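D-alanyl-lipoteichoic acid synthetase (Streptococcus pneumoniae, PDB 3BMA) probably takes part in the D-alanylation of lipoteichoic acid during cell wall biogenesis, as a membrane-associated DltD-family protein of the SGNH hydrolase clan. Local coordinates at residues C[26-31]-C[124-129]; C[227-232]-C[353-358]; C[268-273]-C[314-319]; C[289-294]-C[373-378]. The protein carries 1 engineered substitution. All blocks are in the same frame, centred on the assembly; numbering follows the deposited sequence.

Overall arrangement
The chain has a five-stranded parallel sheet with helices around it. Interaction 4 is tied directly to this sheet, because 289-294 runs into strand 291-296. Interaction 3 brings a loop onto helix 311-326, which lies between that strand and strand 333-335 in sequence. Interactions 1 and 2 join helical parts on opposite sides of the chain's centre, with their own centres about 33 Å apart. Interactions 3 and 4 are the nearest pair by centres, about 23 Å apart, and their segments alternate along the chain. No two contacts touch. Glycerol molecules, probably from the crystallisation liquor, lie about 4 Å from the side chains of L355 in interaction 2 and Y269 in interaction 3.

Interaction 1: C[26-31]-C[124-129]; sequences FKERSQ and YFNGDQ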
loop_
_atom_site.group_PDB
_atom_site.type_symbol
_atom_site.label_atom_id
_atom_site.label_comp_id
_atom_site.label_asym_id
_atom_site.label_seq_id
_atom_site.Cartn_x
_atom_site.Cartn_y
_atom_site.Cartn_z
ATOM N N PHE C 26 4.512 -32.419 5.757
ATOM C CA PHE C 26 4.360 -31.695 7.009
ATOM C C PHE C 26 4.332 -30.167 6.861
ATOM O O PHE C 26 3.386 -29.530 7.330
ATOM C CB PHE C 26 5.443 -32.113 8.011
ATOM C CG PHE C 26 5.282 -31.490 9.369
ATOM C CD1 PHE C 26 4.396 -32.030 10.289
ATOM C CD2 PHE C 26 6.012 -30.358 9.726
ATOM C CE1 PHE C 26 4.239 -31.455 11.541
ATOM C CE2 PHE C 26 5.856 -29.774 10.977
ATOM C CZ PHE C 26 4.968 -30.328 11.887
ATOM N N LYS C 27 5.358 -29.583 6.231
ATOM C CA LYS C 27 5.506 -28.121 6.190
ATOM C C LYS C 27 4.631 -27.419 5.142
ATOM O O LYS C 27 4.225 -26.276 5.334
ATOM C CB LYS C 27 6.983 -27.698 6.080
ATOM C CG LYS C 27 7.626 -27.840 4.711
ATOM C CD LYS C 27 8.997 -27.181 4.682
ATOM C CE LYS C 27 9.524 -27.035 3.258
ATOM N NZ LYS C 27 9.791 -28.344 2.588
ATOM N N GLU C 28 4.346 -28.103 4.039
ATOM C CA GLU C 28 3.564 -27.500 2.967
ATOM C C GLU C 28 2.074 -27.463 3.274
ATOM O O GLU C 28 1.519 -28.382 3.877
ATOM C CB GLU C 28 3.823 -28.185 1.620
ATOM C CG GLU C 28 4.675 -27.383 0.629
ATOM C CD GLU C 28 6.131 -27.251 1.037
ATOM O OE1 GLU C 28 6.670 -26.126 0.948
ATOM O OE2 GLU C 28 6.739 -28.266 1.438
ATOM N N ARG C 29 1.459 -26.366 2.851
ATOM C CA ARG C 29 0.040 -26.115 3.041
ATOM C C ARG C 29 -0.819 -27.042 2.182
ATOM O O ARG C 29 -1.754 -27.664 2.677
ATOM C CB ARG C 29 -0.249 -24.661 2.677
ATOM C CG ARG C 29 -1.669 -24.210 2.883
ATOM C CD ARG C 29 -1.827 -22.805 2.362
ATOM N NE ARG C 29 -2.870 -22.087 3.082
ATOM C CZ ARG C 29 -2.671 -21.370 4.184
ATOM N NH1 ARG C 29 -3.699 -20.761 4.754
ATOM N NH2 ARG C 29 -1.458 -21.255 4.714
ATOM N N SER C 30 -0.478 -27.122 0.895
ATOM C CA SER C 30 -1.286 -27.801 -0.123
ATOM C C SER C 30 -1.748 -29.219 0.195
ATOM O O SER C 30 -2.949 -29.468 0.237
ATOM C CB SER C 30 -0.580 -27.774 -1.480
ATOM O OG SER C 30 -1.427 -28.278 -2.501
ATOM N N GLN C 31 -0.801 -30.128 0.423
ATOM C CA GLN C 31 -1.100 -31.553 0.609
ATOM C C GLN C 31 -1.959 -31.844 1.840
ATOM O O GLN C 31 -2.904 -32.633 1.759
ATOM C CB GLN C 31 0.189 -32.379 0.650
ATOM C CG GLN C 31 0.961 -32.406 -0.662
ATOM C CD GLN C 31 2.270 -33.175 -0.560
ATOM O OE1 GLN C 31 3.351 -32.587 -0.590
ATOM N NE2 GLN C 31 2.176 -34.494 -0.435
ATOM N N TYR C 124 11.257 -27.575 9.099
ATOM C CA TYR C 124 9.800 -27.725 9.042
ATOM C C TYR C 124 9.041 -26.397 9.145
ATOM O O TYR C 124 7.817 -26.359 9.014
ATOM C CB TYR C 124 9.311 -28.731 10.100
ATOM C CG TYR C 124 10.206 -29.952 10.273
ATOM C CD1 TYR C 124 10.545 -30.762 9.186
ATOM C CD2 TYR C 124 10.698 -30.301 11.531
ATOM C CE1 TYR C 124 11.370 -31.869 9.345
ATOM C CE2 TYR C 124 11.515 -31.413 11.702
ATOM C CZ TYR C 124 11.851 -32.190 10.605
ATOM O OH TYR C 124 12.662 -33.294 10.766
ATOM N N PHE C 125 9.777 -25.311 9.372
ATOM C CA PHE C 125 9.201 -23.973 9.414
ATOM C C PHE C 125 9.492 -23.255 8.095
ATOM O O PHE C 125 10.657 -23.023 7.751
ATOM C CB PHE C 125 9.776 -23.197 10.603
ATOM C CG PHE C 125 9.148 -21.844 10.823
ATOM C CD1 PHE C 125 7.899 -21.728 11.419
ATOM C CD2 PHE C 125 9.817 -20.687 10.457
ATOM C CE1 PHE C 125 7.320 -20.486 11.631
ATOM C CE2 PHE C 125 9.251 -19.435 10.669
ATOM C CZ PHE C 125 7.998 -19.334 11.256
ATOM N N ASN C 126 8.439 -22.931 7.348
ATOM C CA ASN C 126 8.581 -22.138 6.128
ATOM C C ASN C 126 8.015 -20.726 6.296
ATOM O O ASN C 126 7.499 -20.393 7.362
ATOM C CB ASN C 126 7.974 -22.861 4.908
ATOM C CG ASN C 126 6.470 -23.088 5.023
ATOM O OD1 ASN C 126 5.799 -22.547 5.903
ATOM N ND2 ASN C 126 5.931 -23.886 4.108
ATOM N N GLY C 127 8.103 -19.919 5.238
ATOM C CA GLY C 127 7.560 -18.558 5.225
ATOM C C GLY C 127 6.047 -18.461 5.227
ATOM O O GLY C 127 5.483 -17.449 5.647
ATOM N N ASP C 128 5.388 -19.515 4.751
ATOM C CA ASP C 128 3.928 -19.589 4.783
ATOM C C ASP C 128 3.430 -19.726 6.221
ATOM O O ASP C 128 2.383 -19.181 6.561
ATOM C CB ASP C 128 3.420 -20.739 3.901
ATOM C CG ASP C 128 1.904 -20.819 3.846
ATOM O OD1 ASP C 128 1.218 -19.771 3.870
ATOM O OD2 ASP C 128 1.394 -21.948 3.777
ATOM N N GLN C 129 4.197 -20.427 7.060
ATOM C CA GLN C 129 3.897 -20.551 8.492
ATOM C C GLN C 129 4.122 -19.247 9.252
ATOM O O GLN C 129 3.378 -18.940 10.183
ATOM C CB GLN C 129 4.735 -21.654 9.128
ATOM C CG GLN C 129 4.212 -23.052 8.864
ATOM C CD GLN C 129 5.192 -24.128 9.257
ATOM O OE1 GLN C 129 5.897 -24.002 10.257
ATOM N NE2 GLN C 129 5.242 -25.203 8.471
HETATM O O HOH W 1 3.077 -23.845 2.470
#
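Y124 meets F26 at the start of the second segment. Its CB lies 3.7 Å from F26 CD2, and the two side chains cross at about a right angle. The Y124 ring leads away, and its OH hydrogen-bonds the carbonyl of G79. The backbone carbonyl of Y124 lies over the root of the K27 side chain, with Y124 O 3.3 Å from K27 CB. N126 follows at the N-cap of helix 127-136. Its CG sits between the backbone N and the carbonyl carbon (chi1 63°), which turns OD1 back to accept from Q129 N at 2.9 Å. The cap starts this helix beside the break between helices 23-27 and 29-36, where E28 leaves helical geometry. A water joins the two sides: it accepts from N126 ND2 and R29 N and donates to D128 OD2. D128 then faces R29, whose extended chain brings NH2 to D128 OD2 at 3.1 Å, a salt bridge that holds in one of two R29 conformers. The acceptor lies in the guanidinium plane, and the arginine comes in on the syn side of the carboxylate. Q92 NE2 also donates to OD2, so in that conformer three donors meet this oxygen. At Q129, NE2 donates to Y124 O at 2.9 Å, in the carbonyl plane. It also makes a weak bond to K27 O at 3.5 Å.

Interaction 2: C[227-232]-C[353-358]; sequences DVVKAD and GWLGWL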
loop_
_atom_site.group_PDB
_atom_site.type_symbol
_atom_site.label_atom_id
_atom_site.label_comp_id
_atom_site.label_asym_id
_atom_site.label_seq_id
_atom_site.Cartn_x
_atom_site.Cartn_y
_atom_site.Cartn_z
ATOM N N ASP C 227 -1.014 -62.278 16.498
ATOM C CA ASP C 227 -0.295 -63.476 16.039
ATOM C C ASP C 227 0.653 -63.194 14.868
ATOM O O ASP C 227 1.779 -63.694 14.844
ATOM C CB ASP C 227 -1.280 -64.589 15.646
ATOM C CG ASP C 227 -2.153 -65.052 16.808
ATOM O OD1 ASP C 227 -1.848 -64.728 17.980
ATOM O OD2 ASP C 227 -3.151 -65.754 16.540
ATOM N N VAL C 228 0.191 -62.392 13.910
ATOM C CA VAL C 228 0.983 -62.042 12.726
ATOM C C VAL C 228 2.082 -61.029 13.075
ATOM O O VAL C 228 3.192 -61.084 12.538
ATOM C CB VAL C 228 0.088 -61.485 11.581
ATOM C CG1 VAL C 228 0.821 -61.537 10.245
ATOM C CG2 VAL C 228 -1.213 -62.267 11.484
ATOM N N VAL C 229 1.765 -60.117 13.988
ATOM C CA VAL C 229 2.686 -59.058 14.395
ATOM C C VAL C 229 3.751 -59.579 15.386
ATOM O O VAL C 229 4.889 -59.094 15.393
ATOM C CB VAL C 229 1.900 -57.816 14.922
ATOM C CG1 VAL C 229 2.819 -56.761 15.453
ATOM C CG2 VAL C 229 1.062 -57.212 13.803
ATOM N N LYS C 230 3.381 -60.583 16.187
ATOM C CA LYS C 230 4.301 -61.270 17.111
ATOM C C LYS C 230 5.426 -61.975 16.358
ATOM O O LYS C 230 6.580 -61.931 16.781
ATOM C CB LYS C 230 3.544 -62.312 17.944
ATOM C CG LYS C 230 4.220 -62.774 19.229
ATOM C CD LYS C 230 3.617 -62.077 20.441
ATOM C CE LYS C 230 3.519 -63.011 21.643
ATOM N NZ LYS C 230 4.841 -63.313 22.254
ATOM N N ALA C 231 5.072 -62.622 15.246
ATOM C CA ALA C 231 6.012 -63.402 14.437
ATOM C C ALA C 231 6.980 -62.520 13.655
ATOM O O ALA C 231 8.122 -62.911 13.410
ATOM C CB ALA C 231 5.256 -64.333 13.493
ATOM N N ASP C 232 6.506 -61.339 13.263
ATOM C CA ASP C 232 7.324 -60.336 12.586
ATOM C C ASP C 232 8.345 -59.742 13.557
ATOM O O ASP C 232 9.503 -59.528 13.199
ATOM C CB ASP C 232 6.424 -59.234 12.006
ATOM C CG ASP C 232 7.199 -58.179 11.223
ATOM O OD1 ASP C 232 8.100 -58.548 10.438
ATOM O OD2 ASP C 232 6.891 -56.976 11.382
ATOM N N GLY C 353 5.789 -49.416 18.539
ATOM C CA GLY C 353 5.812 -50.279 17.375
ATOM C C GLY C 353 5.223 -51.631 17.702
ATOM O O GLY C 353 5.038 -51.969 18.878
ATOM N N TRP C 354 4.933 -52.386 16.646
ATOM C CA TRP C 354 4.448 -53.765 16.722
ATOM C C TRP C 354 3.206 -53.946 17.602
ATOM O O TRP C 354 2.122 -53.489 17.245
ATOM C CB TRP C 354 5.579 -54.732 17.117
ATOM C CG TRP C 354 6.626 -54.945 16.046
ATOM C CD1 TRP C 354 6.416 -55.343 14.754
ATOM C CD2 TRP C 354 8.047 -54.805 16.193
ATOM N NE1 TRP C 354 7.613 -55.445 14.085
ATOM C CE2 TRP C 354 8.631 -55.123 14.944
ATOM C CE3 TRP C 354 8.885 -54.441 17.261
ATOM C CZ2 TRP C 354 10.011 -55.082 14.728
ATOM C CZ3 TRP C 354 10.259 -54.400 17.047
ATOM C CH2 TRP C 354 10.807 -54.723 15.787
ATOM N N LEU C 355 3.370 -54.604 18.747
ATOM C CA LEU C 355 2.265 -54.840 19.680
ATOM C C LEU C 355 1.835 -53.561 20.400
ATOM O O LEU C 355 0.695 -53.451 20.849
ATOM C CB LEU C 355 2.625 -55.943 20.689
ATOM C CG LEU C 355 2.172 -57.394 20.451
ATOM C CD1 LEU C 355 2.531 -57.936 19.071
ATOM C CD2 LEU C 355 2.736 -58.306 21.537
ATOM N N GLY C 356 2.749 -52.595 20.486
ATOM C CA GLY C 356 2.450 -51.275 21.049
ATOM C C GLY C 356 1.480 -50.465 20.208
ATOM O O GLY C 356 0.772 -49.605 20.730
ATOM N N TRP C 357 1.452 -50.740 18.905
ATOM C CA TRP C 357 0.470 -50.149 18.002
ATOM C C TRP C 357 -0.936 -50.689 18.242
ATOM O O TRP C 357 -1.927 -49.997 17.988
ATOM C CB TRP C 357 0.849 -50.398 16.543
ATOM C CG TRP C 357 1.889 -49.468 15.941
ATOM C CD1 TRP C 357 2.927 -49.836 15.137
ATOM C CD2 TRP C 357 1.975 -48.034 16.070
ATOM N NE1 TRP C 357 3.657 -48.736 14.764
ATOM C CE2 TRP C 357 3.098 -47.618 15.323
ATOM C CE3 TRP C 357 1.220 -47.065 16.748
ATOM C CZ2 TRP C 357 3.486 -46.277 15.233
ATOM C CZ3 TRP C 357 1.607 -45.731 16.656
ATOM C CH2 TRP C 357 2.728 -45.352 15.904
ATOM N N LEU C 358 -1.013 -51.930 18.717
ATOM C CA LEU C 358 -2.289 -52.587 18.980
ATOM C C LEU C 358 -2.950 -52.051 20.239
ATOM O O LEU C 358 -4.177 -51.928 20.294
ATOM C CB LEU C 358 -2.107 -54.101 19.063
ATOM C CG LEU C 358 -1.826 -54.804 17.733
ATOM C CD1 LEU C 358 -1.580 -56.272 17.975
ATOM C CD2 LEU C 358 -2.973 -54.603 16.741
#
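W354 and D232 each turn a side chain into the gap between their segments. In W354, CG is anti to the carbonyl carbon (chi1 -70°), and the edge of the indole that carries NE1 reaches helix 222-235. In D232, CG is anti to the backbone N (chi1 -177°), which brings the carboxylate to meet it. W354 NE1 donates to D232 OD2 at 3.2 Å. The acceptor lies near the indole plane, but the N-H arrives from above the carboxylate plane, 54° out of it, so no lone pair can be assigned. One turn earlier V229 packs beside the tryptophan. V229 CG1 lies 3.8 Å from W354 CB and also 3.8 Å from L355 CD1. L355 extends the apolar patch outward, where its CD2 lies 4.0 Å from K230 CD on the aliphatic part of the lysine. The contact thus joins helix 222-235 to the turn that starts helix 355-369. D56 accepts from the backbone N of W354, and K347 makes a cation-pi contact with the indole. A single hydrogen bond therefore borders a small apolar patch, and its N-H would probably favour the charged form of D232.

Interaction 3: C[268-273]-C[314-319]; sequences TYLKSP and YQQTVQ
T317 pushes its methyl group against the backbone of Y269 and L270. Its helix, 311-326, belongs to the connection between the parallel strands 291-296 and 333-335, a beta-alpha-beta crossover of the central sheet. The partner segment is the loop before helix 274-287. T317 has two conformers. The methyl contacts and the OG1 bond below hold for one of them and are less certain for that. The tight part lies around this methyl. T317 CG2 is 3.4 Å from Y269 C and 3.7 Å from Y269 CB. It also touches L270 CG at 3.7 Å, so the methyl meets the Y269-L270 peptide and the near carbons of both side chains. L270 CD2 adds to this part, 3.6 Å from the backbone Q316 O. The remaining contacts are looser. The two tyrosine rings meet edge to edge, with Y269 CE1 4.2 Å from Y314 CD2. The Y314 hydroxyl goes elsewhere, to the carbonyl of P297. L270 and the Q316 chain cross at about a right angle at the partly exposed rim. No hydrogen bond joins the two segments. K320 of the same helix nevertheless bonds the carbonyl of L270 with its NZ. In T317 the hydroxyl takes the position between backbone N and carbonyl carbon (chi1 65°). There OG1 donates to Y314 O at 2.8 Å, from 44° out of the carbonyl plane.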
loop_
_atom_site.group_PDB
_atom_site.type_symbol
_atom_site.label_atom_id
_atom_site.label_comp_id
_atom_site.label_asym_id
_atom_site.label_seq_id
_atom_site.Cartn_x
_atom_site.Cartn_y
_atom_site.Cartn_z
ATOM N N THR C 268 16.981 -35.817 33.584
ATOM C CA THR C 268 15.676 -35.438 34.132
ATOM C C THR C 268 14.825 -34.669 33.112
ATOM O O THR C 268 15.321 -33.793 32.402
ATOM C CB THR C 268 15.799 -34.650 35.474
ATOM O OG1 THR C 268 14.498 -34.269 35.931
ATOM C CG2 THR C 268 16.664 -33.396 35.333
ATOM N N TYR C 269 13.542 -35.007 33.040
ATOM C CA TYR C 269 12.642 -34.347 32.101
ATOM C C TYR C 269 11.649 -33.428 32.799
ATOM O O TYR C 269 10.636 -33.035 32.216
ATOM C CB TYR C 269 11.902 -35.369 31.224
ATOM C CG TYR C 269 12.799 -36.303 30.444
ATOM C CD1 TYR C 269 12.525 -37.669 30.387
ATOM C CD2 TYR C 269 13.920 -35.824 29.760
ATOM C CE1 TYR C 269 13.342 -38.535 29.670
ATOM C CE2 TYR C 269 14.742 -36.682 29.043
ATOM C CZ TYR C 269 14.445 -38.035 29.004
ATOM O OH TYR C 269 15.253 -38.890 28.292
ATOM N N LEU C 270 11.940 -33.090 34.050
ATOM C CA LEU C 270 11.035 -32.274 34.841
ATOM C C LEU C 270 11.151 -30.802 34.490
ATOM O O LEU C 270 10.195 -30.042 34.653
ATOM C CB LEU C 270 11.275 -32.487 36.336
ATOM C CG LEU C 270 10.663 -33.739 36.977
ATOM C CD1 LEU C 270 11.302 -34.019 38.329
ATOM C CD2 LEU C 270 9.147 -33.612 37.103
ATOM N N LYS C 271 12.326 -30.408 34.009
ATOM C CA LYS C 271 12.594 -29.015 33.673
ATOM C C LYS C 271 12.783 -28.880 32.171
ATOM O O LYS C 271 13.675 -29.507 31.600
ATOM C CB LYS C 271 13.827 -28.506 34.424
ATOM C CG LYS C 271 13.673 -28.470 35.944
ATOM C CD LYS C 271 14.950 -27.971 36.605
ATOM C CE LYS C 271 14.710 -27.548 38.044
ATOM N NZ LYS C 271 15.882 -26.836 38.613
ATOM N N SER C 272 11.928 -28.075 31.539
ATOM C CA SER C 272 11.930 -27.925 30.083
ATOM C C SER C 272 11.159 -26.702 29.597
ATOM O O SER C 272 10.125 -26.354 30.176
ATOM C CB SER C 272 11.319 -29.160 29.422
ATOM O OG SER C 272 11.712 -29.235 28.063
ATOM N N PRO C 273 11.656 -26.050 28.521
ATOM C CA PRO C 273 10.855 -25.058 27.786
ATOM C C PRO C 273 9.709 -25.692 26.979
ATOM O O PRO C 273 8.778 -24.991 26.580
ATOM C CB PRO C 273 11.883 -24.401 26.855
ATOM C CG PRO C 273 12.936 -25.428 26.669
ATOM C CD PRO C 273 13.019 -26.171 27.964
ATOM N N TYR C 314 10.770 -40.520 35.478
ATOM C CA TYR C 314 9.950 -40.677 34.273
ATOM C C TYR C 314 8.441 -40.615 34.522
ATOM O O TYR C 314 7.701 -40.070 33.704
ATOM C CB TYR C 314 10.312 -41.970 33.532
ATOM C CG TYR C 314 9.835 -41.995 32.094
ATOM C CD1 TYR C 314 8.678 -42.687 31.734
ATOM C CD2 TYR C 314 10.532 -41.317 31.095
ATOM C CE1 TYR C 314 8.232 -42.707 30.417
ATOM C CE2 TYR C 314 10.093 -41.331 29.773
ATOM C CZ TYR C 314 8.944 -42.033 29.440
ATOM O OH TYR C 314 8.496 -42.056 28.139
ATOM N N GLN C 315 7.988 -41.172 35.643
ATOM C CA GLN C 315 6.572 -41.110 35.999
ATOM C C GLN C 315 6.214 -39.776 36.647
ATOM O O GLN C 315 5.059 -39.358 36.612
ATOM C CB GLN C 315 6.167 -42.281 36.899
ATOM C CG GLN C 315 6.389 -43.673 36.286
ATOM C CD GLN C 315 5.626 -43.909 34.982
ATOM O OE1 GLN C 315 4.490 -43.456 34.811
ATOM N NE2 GLN C 315 6.251 -44.643 34.061
ATOM N N GLN C 316 7.212 -39.112 37.226
ATOM C CA GLN C 316 7.030 -37.793 37.830
ATOM C C GLN C 316 6.850 -36.699 36.771
ATOM O O GLN C 316 6.183 -35.692 37.027
ATOM C CB GLN C 316 8.206 -37.464 38.749
ATOM C CG GLN C 316 7.906 -36.460 39.847
ATOM C CD GLN C 316 9.128 -36.122 40.682
ATOM O OE1 GLN C 316 9.275 -34.990 41.151
ATOM N NE2 GLN C 316 10.014 -37.101 40.868
ATOM N N THR C 317 7.449 -36.899 35.591
ATOM C CA THR C 317 7.295 -35.988 34.452
ATOM C C THR C 317 5.975 -36.221 33.726
ATOM O O THR C 317 5.362 -35.286 33.216
ATOM C CB THR C 317 8.438 -36.151 33.437
ATOM O OG1 THR C 317 8.382 -37.457 32.853
ATOM C CG2 THR C 317 9.763 -35.978 34.119
ATOM N N VAL C 318 5.560 -37.490 33.675
ATOM C CA VAL C 318 4.253 -37.870 33.118
ATOM C C VAL C 318 3.131 -37.255 33.964
ATOM O O VAL C 318 2.163 -36.723 33.424
ATOM C CB VAL C 318 4.090 -39.412 33.003
ATOM C CG1 VAL C 318 2.637 -39.807 32.735
ATOM C CG2 VAL C 318 4.985 -39.959 31.898
ATOM N N GLN C 319 3.294 -37.302 35.287
ATOM C CA GLN C 319 2.385 -36.638 36.224
ATOM C C GLN C 319 2.339 -35.125 36.006
ATOM O O GLN C 319 1.286 -34.506 36.163
ATOM C CB GLN C 319 2.789 -36.945 37.669
ATOM C CG GLN C 319 2.359 -38.317 38.176
ATOM C CD GLN C 319 3.130 -38.754 39.417
ATOM O OE1 GLN C 319 3.185 -38.033 40.416
ATOM N NE2 GLN C 319 3.726 -39.944 39.358
#

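Interaction 4: C[289-294]-C[373-378]; sequences KVNPIF and PAPTYH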
loop_
_atom_site.group_PDB
_atom_site.type_symbol
_atom_site.label_atom_id
_atom_site.label_comp_id
_atom_site.label_asym_id
_atom_site.label_seq_id
_atom_site.Cartn_x
_atom_site.Cartn_y
_atom_site.Cartn_z
ATOM N N LYS C 289 -11.579 -25.510 19.133
ATOM C CA LYS C 289 -12.497 -26.522 19.679
ATOM C C LYS C 289 -12.188 -27.933 19.176
ATOM O O LYS C 289 -13.105 -28.675 18.810
ATOM C CB LYS C 289 -13.977 -26.177 19.406
ATOM C CG LYS C 289 -14.429 -24.800 19.864
ATOM C CD LYS C 289 -15.936 -24.665 19.732
ATOM C CE LYS C 289 -16.376 -23.214 19.836
ATOM N NZ LYS C 289 -15.980 -22.420 18.633
ATOM N N VAL C 290 -10.907 -28.301 19.139
ATOM C CA VAL C 290 -10.562 -29.664 18.721
ATOM C C VAL C 290 -10.635 -30.619 19.915
ATOM O O VAL C 290 -10.432 -30.208 21.062
ATOM C CB VAL C 290 -9.201 -29.792 17.914
ATOM C CG1 VAL C 290 -8.785 -28.479 17.275
ATOM C CG2 VAL C 290 -8.080 -30.356 18.754
ATOM N N ASN C 291 -10.972 -31.874 19.638
ATOM C CA ASN C 291 -11.036 -32.913 20.660
ATOM C C ASN C 291 -9.886 -33.892 20.455
ATOM O O ASN C 291 -10.006 -34.848 19.691
ATOM C CB ASN C 291 -12.391 -33.629 20.619
ATOM C CG ASN C 291 -12.608 -34.566 21.800
ATOM O OD1 ASN C 291 -11.946 -34.461 22.838
ATOM N ND2 ASN C 291 -13.551 -35.486 21.645
ATOM N N PRO C 292 -8.756 -33.645 21.135
ATOM C CA PRO C 292 -7.562 -34.453 20.970
ATOM C C PRO C 292 -7.518 -35.670 21.884
ATOM O O PRO C 292 -8.019 -35.625 23.013
ATOM C CB PRO C 292 -6.444 -33.485 21.363
ATOM C CG PRO C 292 -7.078 -32.550 22.325
ATOM C CD PRO C 292 -8.547 -32.557 22.107
ATOM N N ILE C 293 -6.933 -36.756 21.386
ATOM C CA ILE C 293 -6.480 -37.827 22.265
ATOM C C ILE C 293 -4.954 -37.785 22.338
ATOM O O ILE C 293 -4.273 -37.829 21.316
ATOM C CB ILE C 293 -7.042 -39.233 21.878
ATOM C CG1 ILE C 293 -6.620 -40.285 22.915
ATOM C CG2 ILE C 293 -6.656 -39.638 20.450
ATOM C CD1 ILE C 293 -7.529 -41.509 22.975
ATOM N N PHE C 294 -4.430 -37.655 23.552
ATOM C CA PHE C 294 -2.985 -37.602 23.773
ATOM C C PHE C 294 -2.384 -38.979 24.039
ATOM O O PHE C 294 -2.980 -39.812 24.728
ATOM C CB PHE C 294 -2.644 -36.633 24.906
ATOM C CG PHE C 294 -3.109 -35.227 24.648
ATOM C CD1 PHE C 294 -2.384 -34.382 23.810
ATOM C CD2 PHE C 294 -4.287 -34.756 25.217
ATOM C CE1 PHE C 294 -2.806 -33.086 23.561
ATOM C CE2 PHE C 294 -4.725 -33.458 24.969
ATOM C CZ PHE C 294 -3.982 -32.623 24.142
ATOM N N PRO C 373 -17.957 -34.043 20.129
ATOM C CA PRO C 373 -17.423 -32.680 20.229
ATOM C C PRO C 373 -16.537 -32.445 21.457
ATOM O O PRO C 373 -16.680 -33.135 22.468
ATOM C CB PRO C 373 -18.684 -31.810 20.318
ATOM C CG PRO C 373 -19.753 -32.727 20.788
ATOM C CD PRO C 373 -19.431 -34.045 20.160
ATOM N N ALA C 374 -15.634 -31.477 21.345
ATOM C CA ALA C 374 -14.730 -31.101 22.426
ATOM C C ALA C 374 -15.489 -30.484 23.602
ATOM O O ALA C 374 -16.461 -29.750 23.393
ATOM C CB ALA C 374 -13.690 -30.123 21.907
ATOM N N PRO C 375 -15.049 -30.771 24.844
ATOM C CA PRO C 375 -15.639 -30.120 26.015
ATOM C C PRO C 375 -15.222 -28.654 26.125
ATOM O O PRO C 375 -14.519 -28.138 25.255
ATOM C CB PRO C 375 -15.046 -30.915 27.179
ATOM C CG PRO C 375 -13.734 -31.363 26.673
ATOM C CD PRO C 375 -13.990 -31.720 25.237
ATOM N N THR C 376 -15.662 -27.989 27.186
ATOM C CA THR C 376 -15.208 -26.635 27.476
ATOM C C THR C 376 -13.889 -26.724 28.242
ATOM O O THR C 376 -13.811 -27.379 29.283
ATOM C CB THR C 376 -16.260 -25.840 28.289
ATOM O OG1 THR C 376 -17.521 -25.879 27.610
ATOM C CG2 THR C 376 -15.829 -24.384 28.463
ATOM N N TYR C 377 -12.853 -26.085 27.710
ATOM C CA TYR C 377 -11.553 -26.070 28.369
ATOM C C TYR C 377 -11.388 -24.814 29.219
ATOM O O TYR C 377 -11.929 -23.758 28.891
ATOM C CB TYR C 377 -10.414 -26.169 27.349
ATOM C CG TYR C 377 -10.511 -27.337 26.384
ATOM C CD1 TYR C 377 -10.378 -28.653 26.825
ATOM C CD2 TYR C 377 -10.717 -27.119 25.025
ATOM C CE1 TYR C 377 -10.463 -29.726 25.926
ATOM C CE2 TYR C 377 -10.797 -28.178 24.123
ATOM C CZ TYR C 377 -10.667 -29.474 24.580
ATOM O OH TYR C 377 -10.752 -30.515 23.685
ATOM N N HIS C 378 -10.643 -24.939 30.312
ATOM C CA HIS C 378 -10.366 -23.812 31.194
ATOM C C HIS C 378 -8.859 -23.568 31.257
ATOM O O HIS C 378 -8.150 -24.155 32.081
ATOM C CB HIS C 378 -10.964 -24.058 32.586
ATOM C CG HIS C 378 -12.459 -24.165 32.591
ATOM N ND1 HIS C 378 -13.124 -25.317 32.228
ATOM C CD2 HIS C 378 -13.416 -23.261 32.906
ATOM C CE1 HIS C 378 -14.427 -25.118 32.321
ATOM N NE2 HIS C 378 -14.631 -23.878 32.732
HETATM O O HOH W 2 -14.714 -31.040 18.585
HETATM O O HOH W 3 -10.716 -32.947 24.891
#
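Y377 and A374 make a mixed polar and apolar contact with V290 and its neighbours, where the loop that follows helix 355-369 passes the start of strand 291-296 in the central parallel sheet. The touching parts run nearly at right angles, 97° apart. Y377 OH donates to V290 O at 2.7 Å, in the carbonyl plane, with a C=O to donor angle of 149°. The ring meets this oxygen at its edge, while the P292 ring comes from the opposite direction, with CD 3.4 Å from Y377 OH. F330 stacks on Y377. Nearer the segment's beginning, A374 CB touches two successive carbonyl oxygens, K289 O at 3.5 Å and V290 O at 3.4 Å. N291 lies beside it, with CB 3.9 Å from A374 CA. Its ND2 reaches the carbonyl of T372, just before this segment. Two waters complete the seam: one links K289 O to A374 N, and the other donates to both N291 OD1 and Y377 OH. K289 also packs on P39 of a neighbouring subunit. The phenol thus donates to a backbone carbonyl and accepts from a water at once, which probably holds its hydroxyl in one orientation.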